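PDB 6G49: protein-glutamine gamma-glutamyltransferase from Pseudomonas aeruginosa PAO1, which joins protein glutamine and lysine side chains as a transglutaminase in vitro, through its periplasmic domain, and is critical for viability, perhaps in a task linked to the cell wall. Local coordinates for residues P90-E95 with P170-R175; V111-S116 with L152-S157; P185-L190 with D233-T238; D285-V290 with D303-V308. All blocks are in the same frame, centred on the assembly; numbering follows the deposited sequence.

Interaction 1. Residues P90-E95 with P170-R175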
loop_
_atom_site.group_PDB
_atom_site.type_symbol
_atom_site.label_atom_id
_atom_site.label_comp_id
_atom_site.label_asym_id
_atom_site.label_seq_id
_atom_site.Cartn_x
_atom_site.Cartn_y
_atom_site.Cartn_z
ATOM N N PRO A 90 12.356 10.836 1.019
ATOM C CA PRO A 90 12.424 11.431 2.357
ATOM C C PRO A 90 11.120 12.081 2.808
ATOM O O PRO A 90 10.404 12.652 2.005
ATOM C CB PRO A 90 13.533 12.470 2.219
ATOM C CG PRO A 90 14.262 12.117 0.964
ATOM C CD PRO A 90 13.276 11.403 0.039
ATOM N N GLN A 91 10.831 12.070 4.127
ATOM C CA GLN A 91 9.556 12.590 4.671
ATOM C C GLN A 91 9.863 13.652 5.748
ATOM O O GLN A 91 11.014 13.732 6.237
ATOM C CB GLN A 91 8.697 11.479 5.308
ATOM C CG GLN A 91 8.377 10.288 4.379
ATOM C CD GLN A 91 7.506 10.683 3.203
ATOM O OE1 GLN A 91 6.651 11.559 3.298
ATOM N NE2 GLN A 91 7.779 10.087 2.051
ATOM N N TRP A 92 8.817 14.374 6.166
ATOM C CA TRP A 92 8.863 15.287 7.320
ATOM C C TRP A 92 7.729 14.860 8.265
ATOM O O TRP A 92 7.117 13.838 8.057
ATOM C CB TRP A 92 8.782 16.764 6.887
ATOM C CG TRP A 92 7.688 17.108 5.914
ATOM C CD1 TRP A 92 6.427 17.557 6.218
ATOM C CD2 TRP A 92 7.758 17.099 4.470
ATOM N NE1 TRP A 92 5.718 17.820 5.074
ATOM C CE2 TRP A 92 6.491 17.519 3.989
ATOM C CE3 TRP A 92 8.745 16.738 3.538
ATOM C CZ2 TRP A 92 6.200 17.592 2.624
ATOM C CZ3 TRP A 92 8.456 16.825 2.191
ATOM C CH2 TRP A 92 7.203 17.244 1.747
ATOM N N SER A 93 7.467 15.627 9.316
ATOM C CA SER A 93 6.459 15.252 10.323
ATOM C C SER A 93 5.043 15.271 9.727
ATOM O O SER A 93 4.709 16.126 8.897
ATOM C CB SER A 93 6.544 16.135 11.547
ATOM O OG SER A 93 5.579 15.715 12.508
ATOM N N GLY A 94 4.210 14.287 10.116
ATOM C CA GLY A 94 2.779 14.295 9.788
ATOM C C GLY A 94 1.877 14.406 11.018
ATOM O O GLY A 94 0.679 14.332 10.888
ATOM N N GLU A 95 2.447 14.634 12.210
ATOM C CA GLU A 95 1.721 14.680 13.479
ATOM C C GLU A 95 1.218 16.114 13.747
ATOM O O GLU A 95 1.699 16.741 14.679
ATOM C CB GLU A 95 2.684 14.175 14.564
ATOM C CG GLU A 95 2.046 13.940 15.926
ATOM C CD GLU A 95 1.007 12.834 15.981
ATOM O OE1 GLU A 95 0.747 12.200 14.953
ATOM O OE2 GLU A 95 0.439 12.636 17.056
ATOM N N PRO A 170 1.930 21.675 -1.433
ATOM C CA PRO A 170 2.325 21.672 -2.858
ATOM C C PRO A 170 3.498 20.777 -3.225
ATOM O O PRO A 170 3.464 20.223 -4.312
ATOM C CB PRO A 170 2.613 23.176 -3.141
ATOM C CG PRO A 170 2.904 23.715 -1.785
ATOM C CD PRO A 170 1.940 23.021 -0.852
ATOM N N ARG A 171 4.459 20.596 -2.326
ATOM C CA ARG A 171 5.590 19.718 -2.570
ATOM C C ARG A 171 5.101 18.261 -2.640
ATOM O O ARG A 171 5.569 17.518 -3.488
ATOM C CB ARG A 171 6.669 19.865 -1.510
ATOM C CG ARG A 171 7.390 21.205 -1.527
ATOM C CD ARG A 171 8.160 21.386 -0.220
ATOM N NE ARG A 171 7.294 21.233 0.930
ATOM C CZ ARG A 171 7.671 21.369 2.204
ATOM N NH1 ARG A 171 8.938 21.594 2.497
ATOM N NH2 ARG A 171 6.775 21.275 3.175
ATOM N N THR A 172 4.208 17.892 -1.725
ATOM C CA THR A 172 3.645 16.528 -1.702
ATOM C C THR A 172 2.839 16.244 -2.974
ATOM O O THR A 172 2.922 15.195 -3.606
ATOM C CB THR A 172 2.781 16.319 -0.461
ATOM O OG1 THR A 172 3.642 16.625 0.633
ATOM C CG2 THR A 172 2.353 14.876 -0.360
ATOM N N ARG A 173 2.035 17.224 -3.369
ATOM C CA ARG A 173 1.280 17.147 -4.606
ATOM C C ARG A 173 2.218 16.923 -5.805
ATOM O O ARG A 173 1.974 16.033 -6.624
ATOM C CB ARG A 173 0.385 18.372 -4.771
ATOM C CG ARG A 173 -0.644 18.264 -5.870
ATOM C CD ARG A 173 -1.531 19.533 -5.858
ATOM N NE ARG A 173 -2.696 19.443 -6.659
ATOM C CZ ARG A 173 -3.728 20.265 -6.457
ATOM N NH1 ARG A 173 -3.669 21.145 -5.468
ATOM N NH2 ARG A 173 -4.783 20.161 -7.212
ATOM N N TRP A 174 3.263 17.759 -5.935
ATOM C CA TRP A 174 4.178 17.688 -7.021
ATOM C C TRP A 174 4.877 16.329 -7.055
ATOM O O TRP A 174 5.038 15.690 -8.122
ATOM C CB TRP A 174 5.205 18.824 -6.959
ATOM C CG TRP A 174 5.918 19.094 -8.236
ATOM C CD1 TRP A 174 7.148 18.712 -8.672
ATOM C CD2 TRP A 174 5.337 19.847 -9.313
ATOM N NE1 TRP A 174 7.352 19.178 -9.955
ATOM C CE2 TRP A 174 6.253 19.831 -10.378
ATOM C CE3 TRP A 174 4.126 20.527 -9.438
ATOM C CZ2 TRP A 174 6.021 20.568 -11.557
ATOM C CZ3 TRP A 174 3.893 21.231 -10.601
ATOM C CH2 TRP A 174 4.831 21.226 -11.633
ATOM N N ARG A 175 5.359 15.894 -5.897
ATOM C CA ARG A 175 6.099 14.640 -5.763
ATOM C C ARG A 175 5.224 13.469 -6.246
ATOM O O ARG A 175 5.751 12.554 -6.876
ATOM C CB ARG A 175 6.465 14.449 -4.292
ATOM C CG ARG A 175 6.952 13.055 -3.947
ATOM C CD ARG A 175 7.170 12.977 -2.445
ATOM N NE ARG A 175 8.370 13.661 -2.051
ATOM C CZ ARG A 175 8.941 13.542 -0.846
ATOM N NH1 ARG A 175 8.323 12.805 0.072
ATOM N NH2 ARG A 175 10.155 14.071 -0.624
HETATM O O HOH W 1 5.226 12.646 1.194
#
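R175 reaches from helix 170-175 to the backbone carbonyl of P90. A bend at chi3 (-75°) turns its guanidinium to that oxygen. R175 NH1 and NH2 both donate hydrogen bonds to P90 O, at 2.8 and 3.0 Å. The oxygen sits close to the guanidinium plane, so the fork is met end-on. Both bonds are bent, with an N-H...O angle of 145° at NH1. NH1 also has a salt bridge to E79. Q91 lies beside this group. In the conformer described, Q91 NE2 bonds to E79 and OE1 to S138 and a water. R175 NH1 donates only weakly to that water.

The second kind of contact is cation-pi. The guanidinium of R171 lies over one face of the W92 indole, with R171 CZ 4.3 Å from the centre of the six-membered ring. The two planes are 28° apart. R171 also has a salt bridge to D169. T172 OG1 approaches W92 CZ2 obliquely at 3.4 Å.

Helix 170-175 is thus tied to the loop after strand 86-87 at the protein surface. Two arginines meet an aromatic face and a backbone carbonyl, and their charges are probably balanced by D169 and E79.

Interaction 2. Residues V111-S116 with L152-S157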
loop_
_atom_site.group_PDB
_atom_site.type_symbol
_atom_site.label_atom_id
_atom_site.label_comp_id
_atom_site.label_asym_id
_atom_site.label_seq_id
_atom_site.Cartn_x
_atom_site.Cartn_y
_atom_site.Cartn_z
ATOM N N VAL A 111 1.129 -4.874 19.338
ATOM C CA VAL A 111 1.914 -5.565 18.308
ATOM C C VAL A 111 3.217 -6.049 18.930
ATOM O O VAL A 111 3.803 -5.327 19.712
ATOM C CB VAL A 111 2.249 -4.641 17.135
ATOM C CG1 VAL A 111 3.049 -5.398 16.062
ATOM C CG2 VAL A 111 0.955 -4.047 16.590
ATOM N N ILE A 112 3.627 -7.246 18.585
ATOM C CA ILE A 112 5.041 -7.700 18.764
ATOM C C ILE A 112 5.600 -7.975 17.360
ATOM O O ILE A 112 5.109 -8.854 16.676
ATOM C CB ILE A 112 5.208 -8.884 19.733
ATOM C CG1 ILE A 112 6.696 -9.191 19.933
ATOM C CG2 ILE A 112 4.441 -10.142 19.323
ATOM C CD1 ILE A 112 6.972 -10.218 21.022
ATOM N N MET A 113 6.607 -7.184 16.996
ATOM C CA MET A 113 7.249 -7.233 15.690
ATOM C C MET A 113 8.525 -8.059 15.818
ATOM O O MET A 113 9.290 -7.880 16.722
ATOM C CB MET A 113 7.644 -5.798 15.313
ATOM C CG MET A 113 7.497 -5.462 13.939
ATOM S SD MET A 113 7.938 -3.676 13.791
ATOM C CE MET A 113 9.222 -3.957 12.569
ATOM N N GLN A 114 8.770 -8.874 14.826
ATOM C CA GLN A 114 10.056 -9.531 14.664
ATOM C C GLN A 114 11.031 -8.523 14.089
ATOM O O GLN A 114 10.647 -7.524 13.464
ATOM C CB GLN A 114 9.930 -10.702 13.708
ATOM C CG GLN A 114 8.962 -11.791 14.142
ATOM C CD GLN A 114 9.451 -12.429 15.417
ATOM O OE1 GLN A 114 10.521 -13.069 15.463
ATOM N NE2 GLN A 114 8.734 -12.125 16.466
ATOM N N PRO A 115 12.342 -8.733 14.262
ATOM C CA PRO A 115 13.318 -7.840 13.635
ATOM C C PRO A 115 13.103 -7.749 12.115
ATOM O O PRO A 115 12.867 -8.766 11.465
ATOM C CB PRO A 115 14.659 -8.544 13.923
ATOM C CG PRO A 115 14.388 -9.332 15.156
ATOM C CD PRO A 115 12.963 -9.823 15.021
ATOM N N SER A 116 13.079 -6.495 11.639
ATOM C CA SER A 116 12.914 -6.177 10.200
ATOM C C SER A 116 14.207 -5.622 9.559
ATOM O O SER A 116 14.291 -5.564 8.336
ATOM C CB SER A 116 11.812 -5.188 10.016
ATOM O OG SER A 116 12.162 -3.980 10.626
ATOM N N LEU A 152 10.160 -6.239 19.242
ATOM C CA LEU A 152 9.679 -5.027 19.744
ATOM C C LEU A 152 8.178 -5.125 20.029
ATOM O O LEU A 152 7.377 -5.410 19.133
ATOM C CB LEU A 152 9.936 -3.901 18.735
ATOM C CG LEU A 152 9.441 -2.527 19.153
ATOM C CD1 LEU A 152 10.225 -2.005 20.354
ATOM C CD2 LEU A 152 9.548 -1.543 17.984
ATOM N N PHE A 153 7.795 -4.830 21.287
ATOM C CA PHE A 153 6.361 -4.710 21.645
ATOM C C PHE A 153 5.973 -3.236 21.589
ATOM O O PHE A 153 6.682 -2.336 22.072
ATOM C CB PHE A 153 6.179 -5.253 23.074
ATOM C CG PHE A 153 4.766 -5.181 23.562
ATOM C CD1 PHE A 153 4.288 -4.013 24.102
ATOM C CD2 PHE A 153 3.984 -6.306 23.560
ATOM C CE1 PHE A 153 3.000 -3.951 24.571
ATOM C CE2 PHE A 153 2.703 -6.252 24.093
ATOM C CZ PHE A 153 2.213 -5.051 24.511
ATOM N N TYR A 154 4.800 -2.941 21.026
ATOM C CA TYR A 154 4.306 -1.597 21.028
ATOM C C TYR A 154 2.792 -1.595 20.989
ATOM O O TYR A 154 2.157 -2.569 20.584
ATOM C CB TYR A 154 4.888 -0.742 19.889
ATOM C CG TYR A 154 4.660 -1.226 18.482
ATOM C CD1 TYR A 154 5.540 -2.100 17.901
ATOM C CD2 TYR A 154 3.641 -0.703 17.686
ATOM C CE1 TYR A 154 5.335 -2.559 16.605
ATOM C CE2 TYR A 154 3.458 -1.119 16.374
ATOM C CZ TYR A 154 4.335 -2.023 15.809
ATOM O OH TYR A 154 4.204 -2.497 14.524
ATOM N N ARG A 155 2.236 -0.501 21.492
ATOM C CA ARG A 155 0.802 -0.297 21.607
ATOM C C ARG A 155 0.368 0.725 20.583
ATOM O O ARG A 155 1.044 1.702 20.372
ATOM C CB ARG A 155 0.452 0.137 23.029
ATOM C CG ARG A 155 1.090 -0.745 24.090
ATOM C CD ARG A 155 0.560 -0.431 25.476
ATOM N NE ARG A 155 -0.886 -0.324 25.443
ATOM C CZ ARG A 155 -1.718 -1.279 25.833
ATOM N NH1 ARG A 155 -1.254 -2.421 26.322
ATOM N NH2 ARG A 155 -3.024 -1.082 25.746
ATOM N N VAL A 156 -0.774 0.478 19.965
ATOM C CA VAL A 156 -1.270 1.298 18.849
ATOM C C VAL A 156 -2.737 1.685 19.080
ATOM O O VAL A 156 -3.520 0.838 19.503
ATOM C CB VAL A 156 -1.147 0.550 17.514
ATOM C CG1 VAL A 156 -1.522 1.446 16.337
ATOM C CG2 VAL A 156 0.258 -0.062 17.344
ATOM N N SER A 157 -3.080 2.888 18.596
ATOM C CA SER A 157 -4.414 3.325 18.310
ATOM C C SER A 157 -4.463 3.765 16.842
ATOM O O SER A 157 -3.628 4.564 16.440
ATOM C CB SER A 157 -4.817 4.503 19.184
ATOM O OG SER A 157 -5.010 4.079 20.530
#
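V111 lies against one face of the Y154 ring. V111 CB sits 3.8 Å from the ring centre, 18° off the normal, which makes a CH-pi contact. V111 CG1 reaches past the rim to Y154 OH at 3.5 Å. The Y154 ring comes over V111 because its CG stands between the backbone N and the carbonyl carbon (chi1 58°). The sulfur of M113 approaches the same ring obliquely, 5.2 Å from M113 SD to the ring centre, as a Met-aromatic contact. V111 CG2 also touches V156 CG2 at 4.1 Å.

The backbones beneath are antiparallel neighbours in a six-stranded sheet of the periplasmic domain, strand 107-113 beside strand 152-158. V111 with Y154 and M113 with L152 are hydrogen-bonded pairs. V111 N meets Y154 O at 2.8 Å, and M113 N meets L152 O at 2.9 Å. Between them, I112 and F153 form a non-hydrogen-bonded pair, with their side chains on the other face of the sheet from V111 and Y154. CA-H...O contacts add to this ladder, F153 CA to V111 O being 3.3 Å.

Further out, Y154 OH is hydrogen-bonded to F122 O. L121 of strand 120-124 packs on M113, L152 and Y154, and F57 of strand 55-61 touches V111.

Interaction 3. Residues P185-L190 with D233-T238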
loop_
_atom_site.group_PDB
_atom_site.type_symbol
_atom_site.label_atom_id
_atom_site.label_comp_id
_atom_site.label_asym_id
_atom_site.label_seq_id
_atom_site.Cartn_x
_atom_site.Cartn_y
_atom_site.Cartn_z
ATOM N N PRO A 185 4.582 4.404 -23.111
ATOM C CA PRO A 185 3.702 5.289 -23.853
ATOM C C PRO A 185 2.246 4.789 -23.914
ATOM O O PRO A 185 1.320 5.580 -23.936
ATOM C CB PRO A 185 4.345 5.273 -25.262
ATOM C CG PRO A 185 5.053 3.930 -25.349
ATOM C CD PRO A 185 5.623 3.757 -23.941
ATOM N N ARG A 186 2.039 3.466 -23.920
ATOM C CA ARG A 186 0.673 2.956 -24.007
ATOM C C ARG A 186 -0.123 3.330 -22.735
ATOM O O ARG A 186 -1.286 3.660 -22.776
ATOM C CB ARG A 186 0.641 1.462 -24.352
ATOM C CG ARG A 186 1.106 1.152 -25.782
ATOM C CD ARG A 186 1.002 -0.350 -26.094
ATOM N NE ARG A 186 2.055 -1.165 -25.490
ATOM C CZ ARG A 186 2.033 -2.494 -25.328
ATOM N NH1 ARG A 186 0.963 -3.204 -25.685
ATOM N NH2 ARG A 186 3.092 -3.092 -24.812
ATOM N N ALA A 187 0.519 3.190 -21.573
ATOM C CA ALA A 187 -0.136 3.502 -20.333
ATOM C C ALA A 187 -0.436 5.000 -20.224
ATOM O O ALA A 187 -1.508 5.379 -19.695
ATOM C CB ALA A 187 0.716 3.008 -19.179
ATOM N N ARG A 188 0.480 5.840 -20.743
ATOM C CA ARG A 188 0.256 7.267 -20.787
ATOM C C ARG A 188 -0.934 7.582 -21.694
ATOM O O ARG A 188 -1.779 8.415 -21.363
ATOM C CB ARG A 188 1.520 8.003 -21.236
ATOM C CG ARG A 188 2.585 8.157 -20.162
ATOM C CD ARG A 188 3.837 8.737 -20.791
ATOM N NE ARG A 188 5.035 8.073 -20.315
ATOM C CZ ARG A 188 5.754 8.476 -19.270
ATOM N NH1 ARG A 188 5.560 9.678 -18.740
ATOM N NH2 ARG A 188 6.661 7.668 -18.749
ATOM N N ALA A 189 -1.039 6.876 -22.834
ATOM C CA ALA A 189 -2.218 7.077 -23.739
ATOM C C ALA A 189 -3.537 6.703 -23.047
ATOM O O ALA A 189 -4.546 7.388 -23.145
ATOM C CB ALA A 189 -2.027 6.270 -25.022
ATOM N N LEU A 190 -3.536 5.578 -22.311
ATOM C CA LEU A 190 -4.688 5.193 -21.551
ATOM C C LEU A 190 -5.060 6.283 -20.541
ATOM O O LEU A 190 -6.217 6.602 -20.402
ATOM C CB LEU A 190 -4.417 3.852 -20.864
ATOM C CG LEU A 190 -5.496 3.377 -19.903
ATOM C CD1 LEU A 190 -6.820 3.059 -20.603
ATOM C CD2 LEU A 190 -5.029 2.165 -19.111
ATOM N N ASP A 233 3.581 -3.484 -20.697
ATOM C CA ASP A 233 3.661 -4.956 -20.919
ATOM C C ASP A 233 2.659 -5.670 -19.994
ATOM O O ASP A 233 1.897 -6.577 -20.396
ATOM C CB ASP A 233 5.086 -5.481 -20.778
ATOM C CG ASP A 233 6.035 -4.976 -21.870
ATOM O OD1 ASP A 233 5.546 -4.395 -22.852
ATOM O OD2 ASP A 233 7.241 -5.076 -21.639
ATOM N N PHE A 234 2.631 -5.259 -18.725
ATOM C CA PHE A 234 1.693 -5.810 -17.768
ATOM C C PHE A 234 0.259 -5.461 -18.128
ATOM O O PHE A 234 -0.601 -6.332 -18.158
ATOM C CB PHE A 234 2.052 -5.383 -16.338
ATOM C CG PHE A 234 0.939 -5.645 -15.364
ATOM C CD1 PHE A 234 0.643 -6.950 -14.940
ATOM C CD2 PHE A 234 0.216 -4.607 -14.806
ATOM C CE1 PHE A 234 -0.394 -7.180 -14.048
ATOM C CE2 PHE A 234 -0.816 -4.829 -13.907
ATOM C CZ PHE A 234 -1.107 -6.127 -13.493
ATOM N N LEU A 235 -0.080 -4.188 -18.375
ATOM C CA LEU A 235 -1.498 -3.822 -18.559
ATOM C C LEU A 235 -2.108 -4.375 -19.869
ATOM O O LEU A 235 -3.293 -4.523 -19.915
ATOM C CB LEU A 235 -1.644 -2.298 -18.594
ATOM C CG LEU A 235 -1.497 -1.614 -17.251
ATOM C CD1 LEU A 235 -1.522 -0.090 -17.423
ATOM C CD2 LEU A 235 -2.602 -2.079 -16.306
ATOM N N PHE A 236 -1.288 -4.467 -20.913
ATOM C CA PHE A 236 -1.842 -4.654 -22.298
ATOM C C PHE A 236 -1.370 -5.973 -22.930
ATOM O O PHE A 236 -1.945 -6.369 -23.934
ATOM C CB PHE A 236 -1.484 -3.470 -23.195
ATOM C CG PHE A 236 -1.861 -2.146 -22.597
ATOM C CD1 PHE A 236 -3.185 -1.832 -22.368
ATOM C CD2 PHE A 236 -0.885 -1.215 -22.297
ATOM C CE1 PHE A 236 -3.531 -0.614 -21.806
ATOM C CE2 PHE A 236 -1.233 -0.001 -21.726
ATOM C CZ PHE A 236 -2.548 0.285 -21.463
ATOM N N ASP A 237 -0.314 -6.597 -22.413
ATOM C CA ASP A 237 0.281 -7.827 -23.013
ATOM C C ASP A 237 0.082 -9.025 -22.086
ATOM O O ASP A 237 -0.738 -9.908 -22.374
ATOM C CB ASP A 237 1.727 -7.610 -23.453
ATOM C CG ASP A 237 1.922 -6.459 -24.433
ATOM O OD1 ASP A 237 0.905 -5.986 -25.005
ATOM O OD2 ASP A 237 3.106 -6.015 -24.596
ATOM N N THR A 238 0.768 -9.069 -20.940
ATOM C CA THR A 238 0.767 -10.246 -20.081
ATOM C C THR A 238 -0.524 -10.298 -19.251
ATOM O O THR A 238 -1.012 -11.393 -18.927
ATOM C CB THR A 238 2.021 -10.345 -19.210
ATOM O OG1 THR A 238 1.945 -9.322 -18.193
ATOM C CG2 THR A 238 3.306 -10.252 -19.995
#
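F236 fills the tight side of this contact, where its ring edge fits against the start of helix 185-197. F236 CE2 comes within 3.6 Å of A187 N, close to the ring plane. R186 CB lies 3.5 Å from F236 CE2, oblique to the ring. F236 CZ meets L190 CD2 at 3.9 Å. Deeper in, L235 CD1 touches A187 CB at 4.2 Å. F252 of helix 243-256 touches A187, V253 and F212 touch L235, and R211 of helix 201-214 meets L190 and F236.

The outer side is polar and more open. R186 runs past F236 in the opposite direction, and F236 CD2 lies over one guanidinium face. A bend at chi3 (-76°) turns the guanidinium to D237. R186 NH1 bonds D237 OD1 and R186 NH2 bonds D237 OD2, each at 2.9 Å and nearly straight. The R186 guanidinium and D237 carboxylate planes are 36° apart, and OD2 is met from above its plane. R186 NH2 has a longer salt bridge to D233 OD1, at 3.4 Å. D233 OD2 bonds to G227 N.

The helix segments run nearly at right angles (96°), axes 9.7 Å apart. This is helix-to-helix packing in the transglutaminase-like part, with a salt-bridge network of R186, D233 and D237 on its outer side.

Interaction 4. Residues D285-V290 with D303-V308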
loop_
_atom_site.group_PDB
_atom_site.type_symbol
_atom_site.label_atom_id
_atom_site.label_comp_id
_atom_site.label_asym_id
_atom_site.label_seq_id
_atom_site.Cartn_x
_atom_site.Cartn_y
_atom_site.Cartn_z
ATOM N N ASP A 285 2.072 -12.562 3.636
ATOM C CA ASP A 285 0.990 -11.583 3.672
ATOM C C ASP A 285 1.456 -10.209 3.158
ATOM O O ASP A 285 0.638 -9.248 3.175
ATOM C CB ASP A 285 0.444 -11.442 5.073
ATOM C CG ASP A 285 -0.272 -12.690 5.580
ATOM O OD1 ASP A 285 -0.964 -13.306 4.765
ATOM O OD2 ASP A 285 -0.014 -13.090 6.735
ATOM N N ALA A 286 2.697 -10.071 2.711
ATOM C CA ALA A 286 3.222 -8.777 2.187
ATOM C C ALA A 286 2.343 -8.350 1.014
ATOM O O ALA A 286 1.893 -9.166 0.181
ATOM C CB ALA A 286 4.651 -8.867 1.793
ATOM N N HIS A 287 2.035 -7.053 0.979
ATOM C CA HIS A 287 1.056 -6.541 0.029
ATOM C C HIS A 287 1.397 -5.093 -0.317
ATOM O O HIS A 287 2.044 -4.411 0.427
ATOM C CB HIS A 287 -0.335 -6.679 0.635
ATOM C CG HIS A 287 -1.457 -6.586 -0.326
ATOM N ND1 HIS A 287 -1.500 -7.426 -1.408
ATOM C CD2 HIS A 287 -2.540 -5.787 -0.366
ATOM C CE1 HIS A 287 -2.621 -7.145 -2.092
ATOM N NE2 HIS A 287 -3.276 -6.121 -1.490
ATOM N N ALA A 288 0.900 -4.688 -1.472
ATOM C CA ALA A 288 1.044 -3.336 -1.995
ATOM C C ALA A 288 -0.275 -2.890 -2.581
ATOM O O ALA A 288 -0.974 -3.676 -3.252
ATOM C CB ALA A 288 2.131 -3.270 -3.028
ATOM N N TRP A 289 -0.662 -1.641 -2.294
ATOM C CA TRP A 289 -1.867 -1.065 -2.754
ATOM C C TRP A 289 -1.610 0.417 -3.116
ATOM O O TRP A 289 -0.441 0.822 -3.258
ATOM C CB TRP A 289 -3.028 -1.291 -1.790
ATOM C CG TRP A 289 -2.845 -0.735 -0.407
ATOM C CD1 TRP A 289 -3.406 0.395 0.115
ATOM C CD2 TRP A 289 -2.163 -1.378 0.693
ATOM N NE1 TRP A 289 -3.046 0.557 1.429
ATOM C CE2 TRP A 289 -2.303 -0.520 1.817
ATOM C CE3 TRP A 289 -1.386 -2.536 0.840
ATOM C CZ2 TRP A 289 -1.757 -0.823 3.072
ATOM C CZ3 TRP A 289 -0.877 -2.833 2.085
ATOM C CH2 TRP A 289 -1.034 -1.970 3.171
ATOM N N VAL A 290 -2.688 1.168 -3.274
ATOM C CA VAL A 290 -2.602 2.555 -3.809
ATOM C C VAL A 290 -3.360 3.489 -2.867
ATOM O O VAL A 290 -4.368 3.149 -2.268
ATOM C CB VAL A 290 -3.152 2.621 -5.243
ATOM C CG1 VAL A 290 -3.182 4.062 -5.787
ATOM C CG2 VAL A 290 -2.344 1.722 -6.151
ATOM N N ASP A 303 -7.431 -0.739 -3.583
ATOM C CA ASP A 303 -6.605 -1.936 -3.798
ATOM C C ASP A 303 -7.021 -2.627 -5.081
ATOM O O ASP A 303 -8.022 -3.331 -5.104
ATOM C CB ASP A 303 -6.719 -2.900 -2.628
ATOM C CG ASP A 303 -5.816 -4.085 -2.796
ATOM O OD1 ASP A 303 -5.114 -4.192 -3.835
ATOM O OD2 ASP A 303 -5.775 -4.897 -1.815
ATOM N N PRO A 304 -6.274 -2.446 -6.185
ATOM C CA PRO A 304 -6.649 -3.032 -7.460
ATOM C C PRO A 304 -6.635 -4.562 -7.434
ATOM O O PRO A 304 -7.311 -5.182 -8.260
ATOM C CB PRO A 304 -5.621 -2.475 -8.470
ATOM C CG PRO A 304 -4.486 -2.021 -7.619
ATOM C CD PRO A 304 -5.096 -1.575 -6.311
ATOM N N THR A 305 -5.876 -5.149 -6.520
ATOM C CA THR A 305 -5.779 -6.605 -6.387
ATOM C C THR A 305 -7.175 -7.149 -6.102
ATOM O O THR A 305 -7.527 -8.285 -6.443
ATOM C CB THR A 305 -4.826 -7.024 -5.259
ATOM O OG1 THR A 305 -3.492 -6.685 -5.628
ATOM C CG2 THR A 305 -4.857 -8.504 -4.943
ATOM N N TYR A 306 -7.959 -6.370 -5.358
ATOM C CA TYR A 306 -9.291 -6.820 -4.958
ATOM C C TYR A 306 -10.170 -7.125 -6.194
ATOM O O TYR A 306 -11.096 -7.975 -6.108
ATOM C CB TYR A 306 -9.960 -5.838 -4.017
ATOM C CG TYR A 306 -11.319 -6.319 -3.561
ATOM C CD1 TYR A 306 -11.435 -7.286 -2.582
ATOM C CD2 TYR A 306 -12.489 -5.817 -4.102
ATOM C CE1 TYR A 306 -12.664 -7.768 -2.173
ATOM C CE2 TYR A 306 -13.731 -6.291 -3.708
ATOM C CZ TYR A 306 -13.820 -7.270 -2.753
ATOM O OH TYR A 306 -15.056 -7.684 -2.361
ATOM N N GLN A 307 -9.920 -6.450 -7.332
ATOM C CA GLN A 307 -10.668 -6.613 -8.556
ATOM C C GLN A 307 -10.370 -7.949 -9.241
ATOM O O GLN A 307 -11.161 -8.399 -10.087
ATOM C CB GLN A 307 -10.415 -5.468 -9.531
ATOM C CG GLN A 307 -10.743 -4.115 -8.916
ATOM C CD GLN A 307 -12.198 -4.020 -8.542
ATOM O OE1 GLN A 307 -13.062 -4.413 -9.326
ATOM N NE2 GLN A 307 -12.484 -3.439 -7.391
ATOM N N VAL A 308 -9.191 -8.513 -8.984
ATOM C CA VAL A 308 -8.693 -9.695 -9.681
ATOM C C VAL A 308 -8.712 -10.911 -8.752
ATOM O O VAL A 308 -8.977 -12.014 -9.198
ATOM C CB VAL A 308 -7.267 -9.434 -10.189
ATOM C CG1 VAL A 308 -6.697 -10.645 -10.922
ATOM C CG2 VAL A 308 -7.226 -8.193 -11.051
HETATM O O HOH W 2 -2.777 -3.901 -5.163
#
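H287 and D303 meet in the buried interior. The H287 side chain leaves CB on strand 286-294 with CG anti to the backbone N (chi1 -163°), which carries the ring toward the loop after strand 298-302. H287 CE1 lies 3.7 Å from T305 OG1 in one of two T305 conformers. H287 CD2 lies 3.7 Å from D303 OD2. At the tip, H287 NE2 donates to D303 OD2 at 2.8 Å, with an N-H...O angle of 162°. The acceptor lies almost in the ring plane, yet ring and carboxylate are 60° apart. H287 NE2 comes to D303 OD2 on the syn side, but tilted out of the carboxylate plane.

The aspartate is held by other bonds. OD2 also bonds to Y72 OH. D303 OD1 takes the backbone N of T305 at 3.0 Å, an Asx turn. A water donates to D303 OD1 and to A288 O, and accepts from T305 OG1 in the same conformer. W289 CB packs against D303 CG at 4.1 Å.

By similarity, C243 is the nucleophile and H287 and D303 are active-site residues. C243 also touches H287. The geometry is consistent with a Cys-His-Asp triad, in which D303 orients the imidazole and Y72 OH, the T305 backbone N and the water hold the carboxylate.

Interaction 4 is the buried one, its centre about 7 Å from that of the chain. Interaction 1 is a surface contact, and interactions 2 and 3 are partly buried. Interaction 4 relies on a short side-chain bond and a bridging water, while interaction 1 uses arginines at the surface. Interaction 3 combines an apolar inner side with salt bridges outside. Interaction 2 rests on strand pairing with an apolar face. Helices 201-214 and 243-256 touch both interactions 3 and 4, whose centres are about 19 Å apart. Interactions 2 and 3 lie on opposite sides of the chain centre, with centres about 40 Å apart.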